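Side-chain contacts in L-threonine 3-dehydrogenase (Clostridioides difficile, PDB 7OL1), which probably catalyses the oxidation of L-threonine at its side-chain hydroxyl, with NAD+ as the likely electron acceptor, as in related extended short-chain dehydrogenases: residues A140-G143 and E144-K148; C174-Y177 and H178-G182; D232-M236 and P237-Q241; S307-V310 and K311-F315. One frame throughout, in Å; residues are numbered along the deposited sequence.

Interaction 1. Residues A140-G143 and E144-K148; sequences AAFG and ENSPK
F142 and S146 meet side chain to side chain across a tight reversal of the loop. The hydroxyl comes obliquely to the phenyl ring, S146 OG lying 3.5 Å from F142 CD1, and the two beta carbons back this up, S146 CB being 3.9 Å from F142 CB. With CG held beside its backbone N (chi1 -71°), the F142 ring stands next to the returning chain. G143 adds backbone contacts to S146: its carbonyl O is 3.5 Å from S146 CB, and its N is 3.5 Å from S146 OG. The fold-back is a beta turn of residues 143-146 with E144 and N145 at its corners, both in backbone conformations of a type I turn. Its closing bond, S146 N to G143 O, is weak at 3.5 Å and 147°, so side-chain contact supplements a loose backbone link. E144 and N145 direct their side chains away from F142 and G143. Farther out, P147 O accepts from the T151 hydroxyl and K148 NZ reaches the carbonyl of D298, while F142 also packs on T155 and L304. The turn belongs to the loop between strand 132-138 and helix 162-181. The short 3-10 segment ahead of it rests on that helix, A140 against Y163 and A141 against V168 and E171; Y163 opens a Tyr-X-X-X-Lys pattern like that of the superfamily.

Interaction 2. Residues C174-Y177 and H178-G182; sequences CDYY and HSKFG
The methylene chain of K180 lies against the faces of two rings set almost at right angles, CB on Y176 and CG on F181. It packs on an aromatic cluster of Y176, Y177 and F181 on the last turns of helix 162-181. K180 CB makes a CH-pi contact with the Y176 ring, 3.9 Å from its centroid and 14° off the normal. K180 CG lies over the centre of the F181 ring, 3.6 Å above its plane. Chi1 of 174° puts CG anti to the backbone N, against F181, and a bend at the second torsion takes the rest of the chain along Y176. The two rings, their planes at 89°, touch obliquely through Y176 CE2 and F181 CE2, 3.9 Å apart. The F181 ring instead lies alongside Y177, placing its CE2 over a face of that tyrosine. Backbone bonds such as S179 N to D175 O, at 2.8 Å, carry the helix through this region, and G182 ends it with a positive phi. The other subunit covers part of the cluster: Y176 OH bonds its E105, D175 forms a salt bridge with its R158 besides bonding N258 of its own chain, and F181 packs on its P108. Y177 OH instead bonds E124 of its own chain, while Y177 CD2 sits at the edge of the F181 ring, 3.6 Å from F181 CD2.

Interaction 3. Residues D232-M236 and P237-Q241; sequences DMMYM and PDALQ
M234 and Y235 end strand 232-235, and the chain turns at once into helix 236-248, whose first residues cross the strand direction at 86° with the two short axes 6.4 Å apart. Y235 is the N-cap residue. Its carbonyl O receives two weak bonds, from D238 N at 2.7 Å and from A239 N, before regular helical bonding sets in with L240 N to M236 O at 2.9 Å, nearly straight at 165°. P237 lacks an N-H to donate, which costs nothing in the first helical turn. Its ring lies against a face of the tyrosine instead: P237 CD is 4.0 Å from the centroid of the Y235 ring, and P237 CG touches Y235 CD2 at 3.5 Å. On another side of the junction M234, extended through its first two torsions, passes CG across D238 CB and sets SD 3.9 Å from A239 CB. M236 bends at its second torsion (chi2 58°), which brings SD to 3.7 Å from L240 CD2. The polar ends are held from outside: Y235 OH by D327, D238 OD1 by the backbone N of S318. This buried beta-alpha junction belongs to the mixed sheet of the Rossmann-like SDR fold. M236 and L240 face helix 33-46, A239 packs on F190 and L193 of strand 184-194, which pairs in parallel with strand 232-235, and Y235 lies against M324 and M328 of helix 321-334.

Interaction 4. Residues S307-V310 and K311-F315; sequences SSAV and KEWNF
A309 CB is the methyl on which W313 and F315 converge, four and six residues farther on. The indole presents one face to the backbone of A309, whose carbonyl O lies 3.5 Å above the ring plane, offset toward its rim, while the benzo side reaches the methyl: W313 CZ2 is 3.8 Å from A309 CB. W313 has CG between its backbone N and carbonyl carbon (chi1 51°), the rotation that brings the ring back over the preceding turn. F315 CB stands above that same indole face and also touches A309 CB at 3.7 Å. The phenyl ring then continues past the alanine and turns an edge to V310, with V310 CG2 near its plane and 4.3 Å from F315 CD2. On a different side, E312 lies extended along S308, and its carboxylate is fixed from outside, by I255 N at OE1 and by H256 ND1 at OE2. K311 runs beside S307, its CE 4.0 Å from S307 CB. The A309 carbonyl O is also a shared acceptor, taking W313 N at 3.1 Å nearly in line with the C=O, and E312 N from well above the carbonyl plane. W313 goes on to meet F260 edge-to-face, and F315 packs on S242 of helix 236-248. N314, with phi 67°, leaves the helical conformation between the two aromatics, a left-handed residue of the kind that commonly terminates a helix.

Interactions 3 and 4 are the only two that touch: M234 CE packs on F315 CZ at 4.1 Å, their centres are 15 Å apart, and I262 lies against both residues. Interaction 1 comes within about 6 Å of interaction 3 at the nearest atoms, and L304 joins them, packing on F142 and bonding D232. Interaction 2 stands apart, about 10 Å from interaction 4 at the nearest atoms, though loop residues H256 and R257 contact E312 and D175. N160, touched by E144 within one chain, packs on Y176 from the neighbouring subunit. In this apo form interaction 1 packs on Y163, whose Tyr-X-X-X-Lys pattern usually marks the catalytic region in this superfamily, so it probably lies near it.

Interaction 1. Residues A140-G143 and E144-K148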
# COMPACT_ATOMS: atom_id res chain seq x y z
N ALA A 140 11.94 -4.41 3.98
CA ALA A 140 11.81 -3.86 2.61
C ALA A 140 10.58 -2.94 2.52
O ALA A 140 10.54 -2.08 1.60
CB ALA A 140 11.79 -4.97 1.60
N ALA A 141 9.69 -3.04 3.50
CA ALA A 141 8.47 -2.20 3.62
C ALA A 141 8.80 -0.81 4.17
O ALA A 141 7.83 -0.15 4.58
CB ALA A 141 7.49 -2.87 4.55
N PHE A 142 10.08 -0.45 4.29
CA PHE A 142 10.59 0.87 4.75
C PHE A 142 11.38 1.58 3.62
O PHE A 142 12.16 0.88 2.90
CB PHE A 142 11.43 0.67 6.01
CG PHE A 142 10.68 0.29 7.27
CD1 PHE A 142 9.64 1.05 7.74
CD2 PHE A 142 11.06 -0.82 8.01
CE1 PHE A 142 8.96 0.69 8.90
CE2 PHE A 142 10.38 -1.19 9.16
CZ PHE A 142 9.32 -0.44 9.60
N GLY A 143 11.22 2.91 3.50
CA GLY A 143 11.86 3.79 2.50
C GLY A 143 13.19 4.42 2.93
O GLY A 143 13.77 3.99 3.95
N GLU A 144 13.69 5.40 2.15
CA GLU A 144 15.03 6.02 2.33
C GLU A 144 14.97 6.97 3.52
O GLU A 144 15.97 7.04 4.23
CB GLU A 144 15.52 6.79 1.10
CG GLU A 144 16.65 6.07 0.36
CD GLU A 144 16.60 6.17 -1.16
OE1 GLU A 144 16.35 7.29 -1.66
OE2 GLU A 144 16.78 5.13 -1.84
N ASN A 145 13.81 7.62 3.69
CA ASN A 145 13.46 8.57 4.78
C ASN A 145 12.78 7.88 5.96
O ASN A 145 12.31 8.55 6.89
CB ASN A 145 12.43 9.61 4.35
CG ASN A 145 12.61 10.10 2.94
OD1 ASN A 145 13.74 10.34 2.50
ND2 ASN A 145 11.49 10.22 2.23
N SER A 146 12.60 6.58 5.92
CA SER A 146 12.18 5.88 7.16
C SER A 146 13.31 6.12 8.16
O SER A 146 14.49 6.07 7.82
CB SER A 146 11.85 4.43 6.90
OG SER A 146 10.43 4.28 6.67
N PRO A 147 12.99 6.46 9.42
CA PRO A 147 14.04 6.63 10.43
C PRO A 147 14.98 5.42 10.44
O PRO A 147 14.46 4.32 10.29
CB PRO A 147 13.27 6.72 11.75
CG PRO A 147 11.82 7.08 11.38
CD PRO A 147 11.63 6.64 9.94
N LYS A 148 16.31 5.62 10.58
CA LYS A 148 17.30 4.55 10.28
C LYS A 148 17.80 3.87 11.57
O LYS A 148 18.45 2.78 11.47
CB LYS A 148 18.42 5.11 9.39
CG LYS A 148 17.97 5.68 8.04
CD LYS A 148 18.38 4.92 6.77
CE LYS A 148 19.74 4.26 6.89
NZ LYS A 148 20.27 3.78 5.60

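Interaction 2. Residues C174-Y177 and H178-G182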
# COMPACT_ATOMS: atom_id res chain seq x y z
N CYS A 174 -4.10 -6.77 5.09
CA CYS A 174 -4.22 -7.69 6.23
C CYS A 174 -4.86 -6.96 7.41
O CYS A 174 -5.75 -7.56 8.05
CB CYS A 174 -2.87 -8.29 6.57
SG CYS A 174 -2.21 -9.35 5.27
N ASP A 175 -4.48 -5.70 7.70
CA ASP A 175 -5.12 -4.96 8.83
C ASP A 175 -6.58 -4.67 8.46
O ASP A 175 -7.44 -4.79 9.36
CB ASP A 175 -4.34 -3.72 9.30
CG ASP A 175 -3.12 -4.03 10.18
OD1 ASP A 175 -2.84 -5.22 10.47
OD2 ASP A 175 -2.43 -3.06 10.55
N TYR A 176 -6.89 -4.38 7.19
CA TYR A 176 -8.29 -4.10 6.76
C TYR A 176 -9.17 -5.34 7.02
O TYR A 176 -10.32 -5.14 7.44
CB TYR A 176 -8.41 -3.67 5.30
CG TYR A 176 -9.83 -3.51 4.80
CD1 TYR A 176 -10.52 -2.32 5.02
CD2 TYR A 176 -10.47 -4.49 4.05
CE1 TYR A 176 -11.82 -2.14 4.57
CE2 TYR A 176 -11.78 -4.32 3.60
CZ TYR A 176 -12.47 -3.13 3.86
OH TYR A 176 -13.77 -2.90 3.45
N TYR A 177 -8.66 -6.55 6.78
CA TYR A 177 -9.49 -7.79 6.88
C TYR A 177 -9.81 -7.98 8.36
O TYR A 177 -10.96 -8.41 8.69
CB TYR A 177 -8.84 -8.96 6.12
CG TYR A 177 -9.31 -9.06 4.69
CD1 TYR A 177 -8.78 -8.25 3.69
CD2 TYR A 177 -10.37 -9.88 4.34
CE1 TYR A 177 -9.26 -8.28 2.39
CE2 TYR A 177 -10.85 -9.94 3.04
CZ TYR A 177 -10.30 -9.14 2.07
OH TYR A 177 -10.79 -9.21 0.80
N HIS A 178 -8.89 -7.59 9.26
CA HIS A 178 -9.15 -7.62 10.72
C HIS A 178 -10.13 -6.50 11.13
O HIS A 178 -11.14 -6.79 11.80
CB HIS A 178 -7.87 -7.51 11.53
CG HIS A 178 -8.17 -7.47 12.99
ND1 HIS A 178 -8.62 -8.60 13.66
CD2 HIS A 178 -8.17 -6.45 13.88
CE1 HIS A 178 -8.86 -8.28 14.91
NE2 HIS A 178 -8.61 -6.96 15.06
N SER A 179 -9.86 -5.26 10.76
CA SER A 179 -10.64 -4.10 11.25
C SER A 179 -12.08 -4.21 10.76
O SER A 179 -12.98 -3.75 11.45
CB SER A 179 -9.97 -2.77 10.92
OG SER A 179 -10.13 -2.36 9.57
N LYS A 180 -12.30 -4.83 9.61
CA LYS A 180 -13.58 -4.72 8.88
C LYS A 180 -14.34 -6.03 9.02
O LYS A 180 -15.55 -5.91 9.12
CB LYS A 180 -13.34 -4.39 7.40
CG LYS A 180 -14.59 -4.40 6.53
CD LYS A 180 -15.39 -3.12 6.59
CE LYS A 180 -16.68 -3.17 5.79
NZ LYS A 180 -17.14 -1.80 5.43
N PHE A 181 -13.68 -7.20 8.98
CA PHE A 181 -14.34 -8.54 8.91
C PHE A 181 -13.99 -9.42 10.11
O PHE A 181 -14.55 -10.53 10.22
CB PHE A 181 -13.94 -9.31 7.63
CG PHE A 181 -14.38 -8.60 6.38
CD1 PHE A 181 -15.69 -8.20 6.23
CD2 PHE A 181 -13.47 -8.27 5.39
CE1 PHE A 181 -16.09 -7.50 5.10
CE2 PHE A 181 -13.86 -7.57 4.27
CZ PHE A 181 -15.17 -7.20 4.12
N GLY A 182 -13.06 -8.99 10.95
CA GLY A 182 -12.65 -9.74 12.14
C GLY A 182 -11.77 -10.93 11.83
O GLY A 182 -11.63 -11.79 12.73

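Interaction 3. Residues D232-M236 and P237-Q241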
# COMPACT_ATOMS: atom_id res chain seq x y z
N ASP A 232 19.71 -5.03 10.28
CA ASP A 232 19.14 -6.04 11.20
C ASP A 232 19.32 -7.44 10.60
O ASP A 232 19.20 -7.59 9.35
CB ASP A 232 17.66 -5.85 11.49
CG ASP A 232 17.38 -4.61 12.29
OD1 ASP A 232 17.33 -3.51 11.65
OD2 ASP A 232 17.19 -4.75 13.52
N MET A 233 19.55 -8.41 11.48
CA MET A 233 19.66 -9.84 11.19
C MET A 233 19.00 -10.62 12.32
O MET A 233 18.81 -10.05 13.43
CB MET A 233 21.11 -10.29 11.10
CG MET A 233 21.87 -9.57 10.04
SD MET A 233 21.54 -10.23 8.45
CE MET A 233 22.68 -9.24 7.49
N MET A 234 18.68 -11.88 12.02
CA MET A 234 18.09 -12.85 12.97
C MET A 234 18.49 -14.26 12.50
O MET A 234 18.58 -14.50 11.28
CB MET A 234 16.58 -12.63 13.03
CG MET A 234 15.91 -13.42 14.14
SD MET A 234 14.15 -13.10 14.42
CE MET A 234 14.10 -11.32 14.30
N TYR A 235 18.82 -15.15 13.44
CA TYR A 235 19.16 -16.57 13.13
C TYR A 235 17.86 -17.35 12.95
O TYR A 235 16.94 -17.23 13.82
CB TYR A 235 19.94 -17.21 14.28
CG TYR A 235 20.75 -18.45 13.96
CD1 TYR A 235 21.32 -18.64 12.72
CD2 TYR A 235 21.00 -19.41 14.93
CE1 TYR A 235 22.11 -19.74 12.44
CE2 TYR A 235 21.78 -20.52 14.67
CZ TYR A 235 22.35 -20.68 13.42
OH TYR A 235 23.15 -21.75 13.13
N MET A 236 17.82 -18.20 11.92
CA MET A 236 16.55 -18.80 11.47
C MET A 236 15.74 -19.34 12.66
O MET A 236 14.54 -19.08 12.73
CB MET A 236 16.77 -19.89 10.43
CG MET A 236 15.47 -20.45 9.92
SD MET A 236 14.35 -19.21 9.21
CE MET A 236 15.25 -18.80 7.71
N PRO A 237 16.32 -20.08 13.64
CA PRO A 237 15.54 -20.63 14.74
C PRO A 237 14.78 -19.55 15.52
O PRO A 237 13.63 -19.83 15.87
CB PRO A 237 16.52 -21.36 15.67
CG PRO A 237 17.89 -21.06 15.10
CD PRO A 237 17.72 -20.54 13.69
N ASP A 238 15.40 -18.39 15.77
CA ASP A 238 14.73 -17.22 16.42
C ASP A 238 13.47 -16.82 15.62
O ASP A 238 12.36 -16.76 16.22
CB ASP A 238 15.70 -16.03 16.54
CG ASP A 238 16.79 -16.17 17.60
OD1 ASP A 238 16.46 -16.82 18.64
OD2 ASP A 238 17.96 -15.61 17.37
N ALA A 239 13.63 -16.61 14.30
CA ALA A 239 12.56 -16.19 13.37
C ALA A 239 11.42 -17.22 13.37
O ALA A 239 10.20 -16.80 13.46
CB ALA A 239 13.13 -15.99 11.98
N LEU A 240 11.76 -18.50 13.27
CA LEU A 240 10.72 -19.55 13.19
C LEU A 240 9.92 -19.47 14.49
O LEU A 240 8.67 -19.41 14.39
CB LEU A 240 11.34 -20.93 12.95
CG LEU A 240 12.12 -21.09 11.63
CD1 LEU A 240 12.67 -22.50 11.49
CD2 LEU A 240 11.26 -20.76 10.43
N GLN A 241 10.57 -19.30 15.64
CA GLN A 241 9.82 -19.20 16.93
C GLN A 241 8.90 -17.97 16.97
O GLN A 241 7.74 -18.16 17.45
CB GLN A 241 10.70 -19.19 18.18
CG GLN A 241 9.91 -19.64 19.40
CD GLN A 241 9.74 -21.14 19.38
OE1 GLN A 241 10.71 -21.87 19.25
NE2 GLN A 241 8.50 -21.61 19.51

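Interaction 4. Residues S307-V310 and K311-F315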
# COMPACT_ATOMS: atom_id res chain seq x y z
N SER A 307 9.99 -3.10 20.40
CA SER A 307 9.25 -2.88 21.68
C SER A 307 7.80 -3.34 21.54
O SER A 307 7.36 -4.15 22.39
CB SER A 307 9.29 -1.44 22.17
OG SER A 307 10.61 -0.99 22.35
N SER A 308 7.06 -2.86 20.54
CA SER A 308 5.62 -3.21 20.43
C SER A 308 5.52 -4.74 20.49
O SER A 308 4.66 -5.25 21.27
CB SER A 308 4.96 -2.65 19.21
OG SER A 308 5.25 -1.27 19.06
N ALA A 309 6.42 -5.43 19.77
CA ALA A 309 6.46 -6.90 19.67
C ALA A 309 6.63 -7.45 21.08
O ALA A 309 5.76 -8.26 21.52
CB ALA A 309 7.56 -7.38 18.76
N VAL A 310 7.66 -6.94 21.78
CA VAL A 310 7.95 -7.35 23.19
C VAL A 310 6.75 -7.02 24.07
O VAL A 310 6.30 -7.89 24.82
CB VAL A 310 9.22 -6.73 23.79
CG1 VAL A 310 9.42 -7.33 25.18
CG2 VAL A 310 10.47 -6.92 22.93
N LYS A 311 6.19 -5.83 23.96
CA LYS A 311 5.09 -5.46 24.89
C LYS A 311 3.85 -6.32 24.61
O LYS A 311 3.19 -6.67 25.57
CB LYS A 311 4.81 -3.95 24.88
CG LYS A 311 5.91 -3.08 25.50
CD LYS A 311 5.60 -1.59 25.53
CE LYS A 311 6.82 -0.76 25.22
NZ LYS A 311 6.48 0.61 24.75
N GLU A 312 3.54 -6.67 23.36
CA GLU A 312 2.16 -7.10 22.99
C GLU A 312 2.03 -8.64 22.97
O GLU A 312 0.90 -9.14 23.14
CB GLU A 312 1.79 -6.46 21.66
CG GLU A 312 1.72 -4.95 21.71
CD GLU A 312 1.34 -4.29 20.39
OE1 GLU A 312 0.37 -4.77 19.74
OE2 GLU A 312 2.00 -3.30 20.03
N TRP A 313 3.12 -9.38 22.75
CA TRP A 313 3.07 -10.86 22.63
C TRP A 313 4.42 -11.46 23.05
O TRP A 313 4.63 -12.66 22.80
CB TRP A 313 2.67 -11.31 21.20
CG TRP A 313 3.44 -10.71 20.06
CD1 TRP A 313 3.16 -9.53 19.40
CD2 TRP A 313 4.57 -11.27 19.38
NE1 TRP A 313 4.07 -9.31 18.39
CE2 TRP A 313 4.95 -10.37 18.36
CE3 TRP A 313 5.30 -12.44 19.52
CZ2 TRP A 313 6.03 -10.60 17.51
CZ3 TRP A 313 6.35 -12.69 18.65
CH2 TRP A 313 6.71 -11.78 17.67
N ASN A 314 5.27 -10.67 23.69
CA ASN A 314 6.45 -11.18 24.42
C ASN A 314 7.43 -11.79 23.42
O ASN A 314 7.98 -12.90 23.67
CB ASN A 314 6.02 -12.15 25.53
CG ASN A 314 7.17 -12.50 26.45
OD1 ASN A 314 8.19 -11.82 26.49
ND2 ASN A 314 7.02 -13.61 27.15
N PHE A 315 7.68 -11.09 22.32
CA PHE A 315 8.78 -11.45 21.39
C PHE A 315 10.04 -11.70 22.24
O PHE A 315 10.44 -10.87 23.05
CB PHE A 315 8.97 -10.37 20.33
CG PHE A 315 10.25 -10.49 19.54
CD1 PHE A 315 10.47 -11.57 18.71
CD2 PHE A 315 11.22 -9.51 19.61
CE1 PHE A 315 11.63 -11.66 17.95
CE2 PHE A 315 12.39 -9.60 18.87
CZ PHE A 315 12.59 -10.67 18.03